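Local coordinates for protein histidine--tRNA ligase (Thermus thermophilus, PDB 1H4V) that joins L-histidine to tRNA(His) at the expense of ATP, giving histidyl-tRNA(His), AMP and diphosphate, and works as a homodimer, at residues F66-Q69 / S75-L78. Residues are numbered along the deposited sequence; the frame is centred on the assembly and turned at random.
Sequences FTFQ and SLTL
F68 lays its ring over L76 and presents an edge to L78, and this apolar face is the tight half of the hairpin. L76 CB lies 4.1 Å from the ring centroid, a CH-pi contact, while L78 CD1 lies near the ring plane, 3.5 Å from F68 CE2. With CG between the backbone N and carbonyl carbon (chi1 62°), the ring swings to the other strand. Replacing the ring with an alanine's methyl is likely to open a gap over L76 CB and lose the edge that meets L78 CD1. F68 and L76 form an antiparallel hydrogen-bonded pair. L78 N bonds F66 O at 2.9 Å, and a water bridges F66 N and L78 O.

The opposite face is polar and reaches solvent at T67 and Q69, whereas T77 is buried. T67 OG1 and T77 OG1 share a 3.0 Å hydrogen bond, and the T77 and S75 hydroxyls each bond T47.

Within the catalytic region, 75-78 is the middle strand of a small antiparallel sheet, between 67-69 and 44-46. F66 and L78 rest on F111 of strand 102-111, and at the dimer interface the F68 ring meets F68 of the second subunit, planes nearly parallel.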
loop_
_atom_site.group_PDB
_atom_site.type_symbol
_atom_site.label_atom_id
_atom_site.label_comp_id
_atom_site.label_asym_id
_atom_site.label_seq_id
_atom_site.Cartn_x
_atom_site.Cartn_y
_atom_site.Cartn_z
ATOM N N PHE A 66 -5.663 -11.522 15.213
ATOM C CA PHE A 66 -7.037 -11.485 14.740
ATOM C C PHE A 66 -7.246 -12.717 13.874
ATOM O O PHE A 66 -6.709 -12.814 12.775
ATOM C CB PHE A 66 -7.319 -10.224 13.917
ATOM C CG PHE A 66 -7.267 -8.947 14.704
ATOM C CD1 PHE A 66 -6.136 -8.141 14.672
ATOM C CD2 PHE A 66 -8.362 -8.534 15.456
ATOM C CE1 PHE A 66 -6.097 -6.933 15.373
ATOM C CE2 PHE A 66 -8.334 -7.326 16.164
ATOM C CZ PHE A 66 -7.201 -6.525 16.122
ATOM N N THR A 67 -8.028 -13.657 14.387
ATOM C CA THR A 67 -8.301 -14.905 13.699
ATOM C C THR A 67 -9.793 -15.041 13.456
ATOM O O THR A 67 -10.601 -14.477 14.184
ATOM C CB THR A 67 -7.818 -16.085 14.553
ATOM O OG1 THR A 67 -6.435 -15.903 14.861
ATOM C CG2 THR A 67 -7.992 -17.405 13.817
ATOM N N PHE A 68 -10.160 -15.784 12.428
ATOM C CA PHE A 68 -11.566 -15.985 12.121
ATOM C C PHE A 68 -11.673 -17.010 11.013
ATOM O O PHE A 68 -10.698 -17.283 10.324
ATOM C CB PHE A 68 -12.205 -14.660 11.689
ATOM C CG PHE A 68 -11.606 -14.073 10.439
ATOM C CD1 PHE A 68 -12.138 -14.373 9.188
ATOM C CD2 PHE A 68 -10.490 -13.244 10.511
ATOM C CE1 PHE A 68 -11.562 -13.859 8.019
ATOM C CE2 PHE A 68 -9.902 -12.722 9.355
ATOM C CZ PHE A 68 -10.441 -13.032 8.103
ATOM N N GLN A 69 -12.846 -17.598 10.845
ATOM C CA GLN A 69 -13.004 -18.569 9.775
ATOM C C GLN A 69 -13.989 -18.047 8.758
ATOM O O GLN A 69 -14.983 -17.423 9.112
ATOM C CB GLN A 69 -13.448 -19.927 10.322
ATOM C CG GLN A 69 -14.672 -19.907 11.194
ATOM C CD GLN A 69 -14.884 -21.244 11.877
ATOM O OE1 GLN A 69 -14.060 -21.677 12.685
ATOM N NE2 GLN A 69 -15.986 -21.908 11.552
ATOM N N SER A 75 -9.734 -21.787 9.066
ATOM C CA SER A 75 -9.255 -20.763 9.983
ATOM C C SER A 75 -8.380 -19.766 9.216
ATOM O O SER A 75 -7.451 -20.158 8.515
ATOM C CB SER A 75 -8.449 -21.401 11.116
ATOM O OG SER A 75 -8.129 -20.451 12.117
ATOM N N LEU A 76 -8.692 -18.482 9.355
ATOM C CA LEU A 76 -7.957 -17.417 8.678
ATOM C C LEU A 76 -7.435 -16.424 9.712
ATOM O O LEU A 76 -8.090 -16.172 10.720
ATOM C CB LEU A 76 -8.884 -16.700 7.696
ATOM C CG LEU A 76 -8.765 -16.948 6.184
ATOM C CD1 LEU A 76 -8.630 -18.413 5.866
ATOM C CD2 LEU A 76 -9.989 -16.357 5.490
ATOM N N THR A 77 -6.251 -15.864 9.464
ATOM C CA THR A 77 -5.656 -14.902 10.387
ATOM C C THR A 77 -5.085 -13.662 9.695
ATOM O O THR A 77 -4.426 -13.754 8.664
ATOM C CB THR A 77 -4.534 -15.577 11.244
ATOM O OG1 THR A 77 -5.127 -16.450 12.221
ATOM C CG2 THR A 77 -3.692 -14.533 11.958
ATOM N N LEU A 78 -5.358 -12.500 10.271
ATOM C CA LEU A 78 -4.852 -11.232 9.752
ATOM C C LEU A 78 -3.342 -11.219 9.996
ATOM O O LEU A 78 -2.889 -11.496 11.102
ATOM C CB LEU A 78 -5.517 -10.066 10.491
ATOM C CG LEU A 78 -6.611 -9.259 9.783
ATOM C CD1 LEU A 78 -7.542 -10.163 9.026
ATOM C CD2 LEU A 78 -7.379 -8.448 10.803
HETATM O O HOH W 1 -3.576 -10.533 13.616
#